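Local coordinates for glucosamine kinase (Streptacidiphilus jiangxiensis, PDB 6HWJ), which catalyses the ATP- and magnesium-dependent phosphorylation of D-glucosamine to D-glucosamine 6-phosphate, and acts more weakly on glucose, at residues E256-A260 and V407-L411; R351-R356 and H419-V423; I279-Y283 and T399-A404; M342-D347 and Q373-L377. All blocks are in the same frame, centred on the assembly; numbering follows the deposited sequence.

Contact 1: E256-A260 and V407-L411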
loop_
_atom_site.group_PDB
_atom_site.type_symbol
_atom_site.label_atom_id
_atom_site.label_comp_id
_atom_site.label_asym_id
_atom_site.label_seq_id
_atom_site.Cartn_x
_atom_site.Cartn_y
_atom_site.Cartn_z
ATOM N N GLU A 256 20.569 3.082 7.105
ATOM C CA GLU A 256 20.332 2.229 5.950
ATOM C C GLU A 256 21.481 2.324 4.955
ATOM O O GLU A 256 21.916 1.309 4.385
ATOM C CB GLU A 256 19.007 2.605 5.290
ATOM C CG GLU A 256 17.791 2.365 6.169
ATOM C CD GLU A 256 16.514 2.923 5.564
ATOM O OE1 GLU A 256 16.609 3.759 4.641
ATOM O OE2 GLU A 256 15.414 2.529 6.013
ATOM N N LEU A 257 21.986 3.534 4.728
ATOM C CA LEU A 257 23.151 3.703 3.868
ATOM C C LEU A 257 24.338 2.902 4.398
ATOM O O LEU A 257 25.006 2.180 3.646
ATOM C CB LEU A 257 23.492 5.198 3.763
ATOM C CG LEU A 257 24.734 5.562 2.959
ATOM C CD1 LEU A 257 24.643 5.056 1.530
ATOM C CD2 LEU A 257 24.938 7.065 2.983
ATOM N N ASP A 258 24.618 3.019 5.699
ATOM C CA ASP A 258 25.723 2.261 6.283
ATOM C C ASP A 258 25.533 0.761 6.074
ATOM O O ASP A 258 26.482 0.051 5.716
ATOM C CB ASP A 258 25.857 2.588 7.767
ATOM C CG ASP A 258 26.368 3.991 8.006
ATOM O OD1 ASP A 258 27.001 4.561 7.093
ATOM O OD2 ASP A 258 26.139 4.528 9.111
ATOM N N GLU A 259 24.314 0.261 6.272
ATOM C CA GLU A 259 24.073 -1.165 6.078
ATOM C C GLU A 259 24.328 -1.568 4.631
ATOM O O GLU A 259 24.969 -2.593 4.361
ATOM C CB GLU A 259 22.655 -1.532 6.502
ATOM C CG GLU A 259 22.404 -3.033 6.529
ATOM C CD GLU A 259 20.981 -3.381 6.924
ATOM O OE1 GLU A 259 20.318 -2.547 7.577
ATOM O OE2 GLU A 259 20.522 -4.489 6.570
ATOM N N ALA A 260 23.813 -0.783 3.674
ATOM C CA ALA A 260 24.042 -1.094 2.267
ATOM C C ALA A 260 25.527 -1.080 1.932
ATOM O O ALA A 260 26.019 -1.977 1.245
ATOM C CB ALA A 260 23.287 -0.108 1.378
ATOM N N VAL A 407 18.841 3.406 -2.125
ATOM C CA VAL A 407 19.525 2.633 -1.104
ATOM C C VAL A 407 18.659 1.474 -0.619
ATOM O O VAL A 407 19.172 0.387 -0.315
ATOM C CB VAL A 407 19.940 3.546 0.065
ATOM C CG1 VAL A 407 20.528 2.732 1.200
ATOM C CG2 VAL A 407 20.926 4.609 -0.424
ATOM N N ARG A 408 17.346 1.685 -0.529
ATOM C CA ARG A 408 16.451 0.594 -0.149
ATOM C C ARG A 408 16.521 -0.558 -1.148
ATOM O O ARG A 408 16.311 -1.717 -0.772
ATOM C CB ARG A 408 15.001 1.089 -0.041
ATOM C CG ARG A 408 14.700 1.983 1.154
ATOM C CD ARG A 408 14.969 1.299 2.484
ATOM N NE ARG A 408 14.407 -0.047 2.552
ATOM C CZ ARG A 408 14.457 -0.828 3.630
ATOM N NH1 ARG A 408 13.924 -2.037 3.596
ATOM N NH2 ARG A 408 15.036 -0.395 4.743
ATOM N N GLU A 409 16.778 -0.258 -2.427
ATOM C CA GLU A 409 16.838 -1.313 -3.429
ATOM C C GLU A 409 18.061 -2.190 -3.220
ATOM O O GLU A 409 17.989 -3.411 -3.420
ATOM C CB GLU A 409 16.837 -0.714 -4.843
ATOM C CG GLU A 409 15.623 0.128 -5.135
ATOM C CD GLU A 409 14.330 -0.680 -5.175
ATOM O OE1 GLU A 409 14.375 -1.913 -5.324
ATOM O OE2 GLU A 409 13.250 -0.075 -5.063
ATOM N N TYR A 410 19.185 -1.589 -2.793
ATOM C CA TYR A 410 20.346 -2.384 -2.419
ATOM C C TYR A 410 20.013 -3.356 -1.293
ATOM O O TYR A 410 20.440 -4.525 -1.308
ATOM C CB TYR A 410 21.506 -1.497 -1.958
ATOM C CG TYR A 410 22.211 -0.694 -3.017
ATOM C CD1 TYR A 410 23.043 -1.304 -3.938
ATOM C CD2 TYR A 410 22.104 0.692 -3.044
ATOM C CE1 TYR A 410 23.727 -0.556 -4.885
ATOM C CE2 TYR A 410 22.789 1.446 -3.973
ATOM C CZ TYR A 410 23.604 0.824 -4.884
ATOM O OH TYR A 410 24.279 1.586 -5.808
ATOM N N LEU A 411 19.274 -2.881 -0.286
ATOM C CA LEU A 411 18.955 -3.722 0.853
ATOM C C LEU A 411 18.002 -4.834 0.440
ATOM O O LEU A 411 18.166 -5.985 0.864
ATOM C CB LEU A 411 18.367 -2.875 1.994
ATOM C CG LEU A 411 19.310 -1.836 2.609
ATOM C CD1 LEU A 411 18.631 -1.094 3.773
ATOM C CD2 LEU A 411 20.606 -2.470 3.109
#
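Residues 256-260 and 407-411 are helical turns whose axes approach to 9.2 Å and cross at 46°, with Ala260 and Leu411 closest in register, their CA atoms 5.9 Å apart. The small Ala260 permits this approach: its CB meets Val407 CG1, Tyr410 CB and Leu411 CD2, each at 4.0 Å. Val407 sends CG1 into the turn opposite, 3.9 Å from Leu257 CA, and its other methyl, CG2, faces Leu257 CD1. The methyls of Leu411 divide the neighbouring surface, CD1 lying against Glu256 CB and CD2 running beside the aliphatic part of Glu259. The second segment belongs to the proposed substrate specificity motif, and Glu409, which binds D-glucosamine, lies on the same turn but takes no part in the contact. Bends at chi2 and chi3 fold the chain of Arg408 back, so that NH2 reaches Glu256 OE2 at 3.2 Å in a salt bridge. The carboxylate oxygen sits near the guanidinium plane, at its edge, but the two planes are turned 61° apart and the hydrogen bond is weak. The carboxylate of Glu259 pairs instead with Arg415, farther along helix 398-416.

Contact 2: R351-R356 and H419-V423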
loop_
_atom_site.group_PDB
_atom_site.type_symbol
_atom_site.label_atom_id
_atom_site.label_comp_id
_atom_site.label_asym_id
_atom_site.label_seq_id
_atom_site.Cartn_x
_atom_site.Cartn_y
_atom_site.Cartn_z
ATOM N N ARG A 351 15.219 0.187 -16.202
ATOM C CA ARG A 351 16.388 -0.650 -15.980
ATOM C C ARG A 351 16.051 -2.114 -16.230
ATOM O O ARG A 351 16.858 -2.855 -16.800
ATOM C CB ARG A 351 16.925 -0.471 -14.551
ATOM C CG ARG A 351 17.226 0.970 -14.170
ATOM C CD ARG A 351 18.203 1.640 -15.085
ATOM N NE ARG A 351 18.295 3.076 -14.783
ATOM C CZ ARG A 351 19.033 3.938 -15.471
ATOM N NH1 ARG A 351 19.768 3.523 -16.505
ATOM N NH2 ARG A 351 19.030 5.212 -15.134
ATOM N N VAL A 352 14.874 -2.550 -15.772
ATOM C CA VAL A 352 14.478 -3.952 -15.916
ATOM C C VAL A 352 14.292 -4.310 -17.395
ATOM O O VAL A 352 14.694 -5.394 -17.838
ATOM C CB VAL A 352 13.194 -4.204 -15.105
ATOM C CG1 VAL A 352 12.551 -5.547 -15.509
ATOM C CG2 VAL A 352 13.505 -4.168 -13.601
ATOM N N VAL A 353 13.683 -3.410 -18.179
ATOM C CA VAL A 353 13.497 -3.679 -19.607
ATOM C C VAL A 353 14.844 -3.909 -20.264
ATOM O O VAL A 353 15.027 -4.859 -21.031
ATOM C CB VAL A 353 12.733 -2.524 -20.290
ATOM C CG1 VAL A 353 12.782 -2.658 -21.818
ATOM C CG2 VAL A 353 11.294 -2.486 -19.824
ATOM N N VAL A 354 15.823 -3.053 -19.953
ATOM C CA VAL A 354 17.130 -3.168 -20.585
ATOM C C VAL A 354 17.819 -4.451 -20.156
ATOM O O VAL A 354 18.466 -5.128 -20.963
ATOM C CB VAL A 354 17.978 -1.925 -20.264
ATOM C CG1 VAL A 354 19.425 -2.166 -20.653
ATOM C CG2 VAL A 354 17.396 -0.693 -20.978
ATOM N N PHE A 355 17.710 -4.796 -18.885
ATOM C CA PHE A 355 18.397 -5.959 -18.340
ATOM C C PHE A 355 17.806 -7.272 -18.855
ATOM O O PHE A 355 18.545 -8.238 -19.100
ATOM C CB PHE A 355 18.307 -5.889 -16.806
ATOM C CG PHE A 355 19.080 -6.970 -16.084
ATOM C CD1 PHE A 355 20.403 -6.789 -15.757
ATOM C CD2 PHE A 355 18.444 -8.126 -15.658
ATOM C CE1 PHE A 355 21.117 -7.762 -15.065
ATOM C CE2 PHE A 355 19.148 -9.103 -14.960
ATOM C CZ PHE A 355 20.470 -8.919 -14.661
ATOM N N ARG A 356 16.487 -7.328 -19.030
ATOM C CA ARG A 356 15.809 -8.584 -19.327
ATOM C C ARG A 356 15.548 -8.823 -20.808
ATOM O O ARG A 356 15.252 -9.962 -21.184
ATOM C CB ARG A 356 14.457 -8.643 -18.601
ATOM C CG ARG A 356 14.585 -8.656 -17.102
ATOM C CD ARG A 356 13.234 -8.851 -16.436
ATOM N NE ARG A 356 13.343 -8.781 -14.970
ATOM C CZ ARG A 356 12.303 -8.714 -14.148
ATOM N NH1 ARG A 356 11.073 -8.725 -14.625
ATOM N NH2 ARG A 356 12.503 -8.637 -12.844
ATOM N N HIS A 419 21.189 -10.224 -7.403
ATOM C CA HIS A 419 21.593 -9.578 -8.646
ATOM C C HIS A 419 20.883 -8.250 -8.861
ATOM O O HIS A 419 21.324 -7.460 -9.697
ATOM C CB HIS A 419 21.355 -10.500 -9.836
ATOM C CG HIS A 419 19.954 -10.503 -10.332
ATOM N ND1 HIS A 419 19.038 -11.462 -9.967
ATOM C CD2 HIS A 419 19.307 -9.658 -11.164
ATOM C CE1 HIS A 419 17.886 -11.208 -10.552
ATOM N NE2 HIS A 419 18.022 -10.116 -11.280
ATOM N N TRP A 420 19.828 -7.974 -8.103
ATOM C CA TRP A 420 19.049 -6.749 -8.248
ATOM C C TRP A 420 19.863 -5.498 -7.972
ATOM O O TRP A 420 19.374 -4.407 -8.263
ATOM C CB TRP A 420 17.828 -6.849 -7.312
ATOM C CG TRP A 420 16.871 -5.732 -7.380
ATOM C CD1 TRP A 420 16.725 -4.720 -6.464
ATOM C CD2 TRP A 420 15.887 -5.490 -8.408
ATOM N NE1 TRP A 420 15.725 -3.848 -6.879
ATOM C CE2 TRP A 420 15.193 -4.309 -8.055
ATOM C CE3 TRP A 420 15.525 -6.165 -9.584
ATOM C CZ2 TRP A 420 14.159 -3.784 -8.837
ATOM C CZ3 TRP A 420 14.504 -5.631 -10.374
ATOM C CH2 TRP A 420 13.836 -4.450 -9.991
ATOM N N VAL A 421 21.083 -5.619 -7.433
ATOM C CA VAL A 421 21.912 -4.457 -7.199
ATOM C C VAL A 421 22.135 -3.630 -8.460
ATOM O O VAL A 421 22.511 -2.457 -8.353
ATOM C CB VAL A 421 23.289 -4.843 -6.589
ATOM C CG1 VAL A 421 23.114 -5.471 -5.208
ATOM C CG2 VAL A 421 24.061 -5.787 -7.520
ATOM N N TYR A 422 21.926 -4.207 -9.661
ATOM C CA TYR A 422 22.170 -3.436 -10.876
ATOM C C TYR A 422 21.190 -2.270 -11.008
ATOM O O TYR A 422 21.528 -1.253 -11.617
ATOM C CB TYR A 422 22.087 -4.302 -12.141
ATOM C CG TYR A 422 20.692 -4.653 -12.567
ATOM C CD1 TYR A 422 20.040 -5.774 -12.051
ATOM C CD2 TYR A 422 20.012 -3.870 -13.505
ATOM C CE1 TYR A 422 18.758 -6.100 -12.452
ATOM C CE2 TYR A 422 18.750 -4.178 -13.907
ATOM C CZ TYR A 422 18.117 -5.300 -13.391
ATOM O OH TYR A 422 16.841 -5.600 -13.804
ATOM N N VAL A 423 19.993 -2.401 -10.446
ATOM C CA VAL A 423 18.951 -1.385 -10.583
ATOM C C VAL A 423 19.404 -0.104 -9.889
ATOM O O VAL A 423 19.511 0.939 -10.556
ATOM C CB VAL A 423 17.606 -1.906 -10.054
ATOM C CG1 VAL A 423 16.529 -0.821 -10.088
ATOM C CG2 VAL A 423 17.141 -3.093 -10.899
#
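An aromatic cluster of Phe355, His419 and Tyr422 joins the C-terminal end of helix 335-356 to the end of the proposed substrate specificity motif, His419 and Trp420, and the start of the next helix. Phe355 and Tyr422 form an offset stack: the ring centroids are 3.8 Å apart, the planes are inclined by only 12°, and Phe355 CG approaches Tyr422 CZ to 3.3 Å. The phenol is enclosed on both faces, by Phe355 on one and by Val423 CG2 of its own segment on the other, while the carbonyl oxygen of Arg351 lies at its edge. Tyr422 takes the crowded position, CG between the backbone N and the carbonyl carbon (chi1 76°), which directs the ring across to the helix. His419 is nearly parallel to Phe355 but slid aside, with CD2 3.8 Å from Phe355 CZ, so these rings barely overlap. Val352 CG2 sits in the corner between the indole and the phenol oxygen, 3.6 Å from Trp420 CH2 and from Tyr422 OH. The indole is fixed at its other end, where NE1 bonds to Glu409, which binds D-glucosamine; Tyr412 meets it edge-to-face. Arg351 packs CB against Tyr422 CE2, and its guanidinium turns to Asp347 and Asp430. Tyr422 and Trp420 are buried, while Phe355 and His419 are exposed. The whole is a stacked aromatic cluster at a helix end, bordering through Trp420 the glucosamine-binding site of this kinase.

Contact 3: I279-Y283 and T399-A404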
loop_
_atom_site.group_PDB
_atom_site.type_symbol
_atom_site.label_atom_id
_atom_site.label_comp_id
_atom_site.label_asym_id
_atom_site.label_seq_id
_atom_site.Cartn_x
_atom_site.Cartn_y
_atom_site.Cartn_z
ATOM N N ILE A 279 26.099 10.979 -0.821
ATOM C CA ILE A 279 24.736 10.704 -0.377
ATOM C C ILE A 279 24.537 11.242 1.033
ATOM O O ILE A 279 23.558 11.936 1.321
ATOM C CB ILE A 279 24.429 9.196 -0.457
ATOM C CG1 ILE A 279 24.504 8.725 -1.911
ATOM C CG2 ILE A 279 23.078 8.911 0.146
ATOM C CD1 ILE A 279 24.470 7.218 -2.074
ATOM N N ALA A 280 25.466 10.920 1.931
ATOM C CA ALA A 280 25.397 11.434 3.295
ATOM C C ALA A 280 25.391 12.959 3.317
ATOM O O ALA A 280 24.676 13.572 4.123
ATOM C CB ALA A 280 26.576 10.896 4.111
ATOM N N ASP A 281 26.181 13.591 2.448
ATOM C CA ASP A 281 26.155 15.049 2.363
ATOM C C ASP A 281 24.741 15.554 2.089
ATOM O O ASP A 281 24.294 16.534 2.696
ATOM C CB ASP A 281 27.103 15.538 1.271
ATOM C CG ASP A 281 28.536 15.673 1.750
ATOM O OD1 ASP A 281 28.789 15.515 2.968
ATOM O OD2 ASP A 281 29.414 15.940 0.896
ATOM N N VAL A 282 24.020 14.889 1.183
ATOM C CA VAL A 282 22.671 15.327 0.850
ATOM C C VAL A 282 21.722 15.077 2.013
ATOM O O VAL A 282 20.839 15.897 2.295
ATOM C CB VAL A 282 22.182 14.629 -0.428
ATOM C CG1 VAL A 282 20.691 14.800 -0.581
ATOM C CG2 VAL A 282 22.903 15.188 -1.639
ATOM N N TYR A 283 21.877 13.940 2.702
ATOM C CA TYR A 283 21.023 13.685 3.860
ATOM C C TYR A 283 21.193 14.770 4.917
ATOM O O TYR A 283 20.252 15.061 5.666
ATOM C CB TYR A 283 21.326 12.316 4.467
ATOM C CG TYR A 283 20.975 11.141 3.595
ATOM C CD1 TYR A 283 20.127 11.280 2.516
ATOM C CD2 TYR A 283 21.494 9.873 3.869
ATOM C CE1 TYR A 283 19.796 10.191 1.709
ATOM C CE2 TYR A 283 21.166 8.779 3.078
ATOM C CZ TYR A 283 20.321 8.952 1.994
ATOM O OH TYR A 283 19.978 7.862 1.206
ATOM N N THR A 399 15.683 15.138 -3.893
ATOM C CA THR A 399 16.971 14.444 -3.969
ATOM C C THR A 399 17.226 13.566 -2.747
ATOM O O THR A 399 17.529 12.379 -2.922
ATOM C CB THR A 399 18.091 15.446 -4.190
ATOM O OG1 THR A 399 17.807 16.200 -5.378
ATOM C CG2 THR A 399 19.439 14.720 -4.364
ATOM N N PRO A 400 17.145 14.061 -1.506
ATOM C CA PRO A 400 17.411 13.156 -0.372
ATOM C C PRO A 400 16.500 11.942 -0.330
ATOM O O PRO A 400 16.981 10.837 -0.061
ATOM C CB PRO A 400 17.239 14.061 0.857
ATOM C CG PRO A 400 16.532 15.288 0.384
ATOM C CD PRO A 400 16.915 15.448 -1.079
ATOM N N LEU A 401 15.187 12.102 -0.569
ATOM C CA LEU A 401 14.291 10.954 -0.501
ATOM C C LEU A 401 14.513 9.997 -1.670
ATOM O O LEU A 401 14.378 8.774 -1.514
ATOM C CB LEU A 401 12.842 11.415 -0.466
ATOM C CG LEU A 401 12.344 12.158 0.769
ATOM C CD1 LEU A 401 10.820 12.335 0.704
ATOM C CD2 LEU A 401 12.745 11.435 2.057
ATOM N N ARG A 402 14.852 10.517 -2.848
ATOM C CA ARG A 402 15.130 9.628 -3.972
ATOM C C ARG A 402 16.369 8.785 -3.700
ATOM O O ARG A 402 16.361 7.565 -3.906
ATOM C CB ARG A 402 15.280 10.430 -5.264
ATOM C CG ARG A 402 15.696 9.595 -6.458
ATOM C CD ARG A 402 14.653 8.508 -6.806
ATOM N NE ARG A 402 15.128 7.669 -7.900
ATOM C CZ ARG A 402 15.005 7.983 -9.191
ATOM N NH1 ARG A 402 15.498 7.175 -10.115
ATOM N NH2 ARG A 402 14.377 9.091 -9.552
ATOM N N TYR A 403 17.445 9.415 -3.211
ATOM C CA TYR A 403 18.631 8.651 -2.873
ATOM C C TYR A 403 18.273 7.531 -1.907
ATOM O O TYR A 403 18.714 6.394 -2.074
ATOM C CB TYR A 403 19.707 9.571 -2.276
ATOM C CG TYR A 403 20.410 10.483 -3.272
ATOM C CD1 TYR A 403 20.142 10.413 -4.635
ATOM C CD2 TYR A 403 21.363 11.403 -2.844
ATOM C CE1 TYR A 403 20.801 11.247 -5.541
ATOM C CE2 TYR A 403 22.024 12.224 -3.737
ATOM C CZ TYR A 403 21.731 12.144 -5.088
ATOM O OH TYR A 403 22.388 12.977 -5.981
ATOM N N ALA A 404 17.465 7.836 -0.885
ATOM C CA ALA A 404 17.098 6.826 0.104
ATOM C C ALA A 404 16.301 5.689 -0.537
ATOM O O ALA A 404 16.413 4.531 -0.113
ATOM C CB ALA A 404 16.289 7.471 1.223
#
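Tyr283 and Tyr403 both place CG beside the backbone N and anti to the carbonyl carbon (chi1 -67° and -74°), yet their rings end up in different settings: Tyr283 reaches across to the backbone of helix 398-416, its CE1 4.0 Å from Tyr403 CB, whereas Tyr403 is met by Val282 at CE2. Val282 is the central apolar group. With CG1 anti to its backbone N, that methyl lies 3.7 Å from Pro400 CA and also touches Pro400 CB and Thr399 CG2. The other methyl, CG2, meets Tyr403 CE2 at 3.7 Å, the two side chains crossing at about a right angle. Ile279, one turn earlier, adds CG2 against Tyr403 CB. These groups pack helix 266-284 on helix 398-416 within the helical part of the kinase; the axes of segments 279-283 and 399-404 approach to 9.3 Å and run 135° apart. The CA atoms of Tyr283 and Pro400 come to 5.6 Å. The edge of the Tyr283 ring rests on the backbone opposite: CE1 is 3.4 Å from Pro400 O, and the hydroxyl lies 3.3 Å from Ala404 CA. That hydroxyl is also close to Ala404 N, but the angle is too poor for a hydrogen bond, and this amide is already engaged by Pro400 O within its own helix. Ala404 CB completes the seat of the phenol at 3.7 Å from Tyr283 OH. Met253 and Arg254 of helix 243-263 also touch Tyr283, and Leu428 with Leu432 and Pro433 borders Tyr403 near the C-terminal end of the chain.

Contact 4: M342-D347 and Q373-L377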
loop_
_atom_site.group_PDB
_atom_site.type_symbol
_atom_site.label_atom_id
_atom_site.label_comp_id
_atom_site.label_asym_id
_atom_site.label_seq_id
_atom_site.Cartn_x
_atom_site.Cartn_y
_atom_site.Cartn_z
ATOM N N MET A 342 7.299 6.764 -6.909
ATOM C CA MET A 342 6.843 6.495 -8.270
ATOM C C MET A 342 7.913 6.832 -9.300
ATOM O O MET A 342 8.125 6.059 -10.236
ATOM C CB MET A 342 5.547 7.258 -8.566
ATOM C CG MET A 342 4.888 6.862 -9.874
ATOM S SD MET A 342 4.525 5.089 -9.981
ATOM C CE MET A 342 3.176 4.938 -8.812
ATOM N N THR A 343 8.632 7.950 -9.136
ATOM C CA THR A 343 9.656 8.289 -10.123
ATOM C C THR A 343 10.809 7.291 -10.063
ATOM O O THR A 343 11.363 6.922 -11.103
ATOM C CB THR A 343 10.191 9.715 -9.928
ATOM O OG1 THR A 343 10.740 9.855 -8.612
ATOM C CG2 THR A 343 9.088 10.742 -10.132
ATOM N N ALA A 344 11.207 6.870 -8.856
ATOM C CA ALA A 344 12.178 5.787 -8.743
ATOM C C ALA A 344 11.664 4.525 -9.448
ATOM O O ALA A 344 12.393 3.877 -10.208
ATOM C CB ALA A 344 12.461 5.480 -7.273
ATOM N N SER A 345 10.405 4.155 -9.185
ATOM C CA SER A 345 9.822 2.969 -9.801
ATOM C C SER A 345 9.860 3.050 -11.332
ATOM O O SER A 345 10.178 2.063 -12.004
ATOM C CB SER A 345 8.385 2.796 -9.310
ATOM O OG SER A 345 7.865 1.538 -9.673
ATOM N N LEU A 346 9.560 4.218 -11.894
ATOM C CA LEU A 346 9.606 4.387 -13.345
ATOM C C LEU A 346 11.021 4.209 -13.873
ATOM O O LEU A 346 11.236 3.560 -14.905
ATOM C CB LEU A 346 9.069 5.759 -13.737
ATOM C CG LEU A 346 7.555 5.936 -13.511
ATOM C CD1 LEU A 346 7.135 7.365 -13.704
ATOM C CD2 LEU A 346 6.765 5.021 -14.426
ATOM N N ASP A 347 12.003 4.799 -13.190
ATOM C CA ASP A 347 13.400 4.545 -13.532
ATOM C C ASP A 347 13.687 3.044 -13.533
ATOM O O ASP A 347 14.282 2.507 -14.479
ATOM C CB ASP A 347 14.292 5.285 -12.531
ATOM C CG ASP A 347 15.751 5.229 -12.886
ATOM O OD1 ASP A 347 16.275 4.132 -13.128
ATOM O OD2 ASP A 347 16.385 6.289 -12.909
ATOM N N GLN A 373 10.489 10.791 -15.971
ATOM C CA GLN A 373 10.532 11.491 -14.696
ATOM C C GLN A 373 10.105 12.940 -14.853
ATOM O O GLN A 373 9.359 13.454 -14.021
ATOM C CB GLN A 373 11.935 11.352 -14.080
ATOM C CG GLN A 373 12.217 9.867 -13.685
ATOM C CD GLN A 373 13.611 9.606 -13.109
ATOM O OE1 GLN A 373 13.928 10.025 -12.002
ATOM N NE2 GLN A 373 14.432 8.883 -13.859
ATOM N N ARG A 374 10.538 13.607 -15.937
ATOM C CA ARG A 374 10.092 14.965 -16.204
ATOM C C ARG A 374 8.596 15.015 -16.520
ATOM O O ARG A 374 7.886 15.909 -16.032
ATOM C CB ARG A 374 10.907 15.556 -17.352
ATOM C CG ARG A 374 10.494 16.973 -17.770
ATOM C CD ARG A 374 10.438 17.919 -16.574
ATOM N NE ARG A 374 11.678 17.898 -15.801
ATOM C CZ ARG A 374 11.801 18.362 -14.561
ATOM N NH1 ARG A 374 12.971 18.293 -13.944
ATOM N NH2 ARG A 374 10.757 18.891 -13.937
ATOM N N SER A 375 8.098 14.064 -17.328
ATOM C CA SER A 375 6.671 14.031 -17.640
ATOM C C SER A 375 5.830 13.850 -16.384
ATOM O O SER A 375 4.790 14.497 -16.231
ATOM C CB SER A 375 6.361 12.906 -18.640
ATOM O OG SER A 375 7.096 13.063 -19.845
ATOM N N PHE A 376 6.250 12.953 -15.491
ATOM C CA PHE A 376 5.522 12.728 -14.252
ATOM C C PHE A 376 5.470 13.989 -13.407
ATOM O O PHE A 376 4.394 14.421 -12.987
ATOM C CB PHE A 376 6.171 11.588 -13.454
ATOM C CG PHE A 376 5.507 11.322 -12.136
ATOM C CD1 PHE A 376 5.817 12.083 -11.023
ATOM C CD2 PHE A 376 4.557 10.318 -12.016
ATOM C CE1 PHE A 376 5.189 11.855 -9.822
ATOM C CE2 PHE A 376 3.956 10.065 -10.809
ATOM C CZ PHE A 376 4.255 10.848 -9.712
ATOM N N LEU A 377 6.637 14.585 -13.130
ATOM C CA LEU A 377 6.693 15.769 -12.277
ATOM C C LEU A 377 5.918 16.946 -12.866
ATOM O O LEU A 377 5.225 17.666 -12.136
ATOM C CB LEU A 377 8.152 16.164 -12.048
ATOM C CG LEU A 377 8.958 15.251 -11.136
ATOM C CD1 LEU A 377 10.418 15.669 -11.119
ATOM C CD2 LEU A 377 8.386 15.248 -9.719
#
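Met342 opens the contact with its CG, 3.5 Å from Phe376 CE2; the side chain then bends at chi2 and chi3, leading its end away from the ring, and also touches Phe301 and Val303. Thr343 follows as the point of closest backbone approach, its CA 5.7 Å from that of Gln373. Its CG2 methyl lies 3.6 Å from Phe376 CD1, the side chains meeting at about a right angle, while OG1 turns back to the carbonyl oxygen of Val339 in its own helix. Thr343 O lies 4.0 Å from Gln373 CG. One turn after Met342, Leu346 adds CD1 against Phe376 CD2 at 4.3 Å, so three residues of one helix pack against a single phenylalanine. Leu222 and Thr226 of helix 212-234 also pack on that ring. At the end of the segment the chemistry changes: Asp347 OD2 accepts a weak bond from Gln373 NE2, 3.4 Å long with an angle of 129° at the hydrogen, the carboxylate and amide planes 65° apart. The stronger partners of both lie elsewhere. Arg351 and Arg402 form salt bridges with the aspartate, Ser427 bonds its OD1, and Gln373 bonds Arg402 through OE1 and Ile369 O through NE2. The two segments, their directions 153° apart, thus combine packing on Phe376 with the Gln373 side chain, and the buried carboxylate is probably stabilised as an anion by two arginines.

In the fold
All four contacts lie in the helical part of the chain. Contacts 1, 2 and 4 are largely buried, although contact 2 has an exposed aromatic rim, and contact 3 is partly buried. Contacts 1 and 3 share helix 398-416 and touch through Leu257, Ile279, Val407 and Tyr283; contacts 2 and 4 share helix 335-356. Arg402, in a segment of contact 3, bridges to contact 4 by bonding Asp347 and Gln373, and Glu409 of contact 1 bonds Trp420 of contact 2 beside the glucosamine site. Aromatic stacking distinguishes contact 2, whereas contact 3 is apolar packing and contacts 1 and 4 each include a polar pair, a salt bridge in contact 1 and a weak hydrogen bond in contact 4.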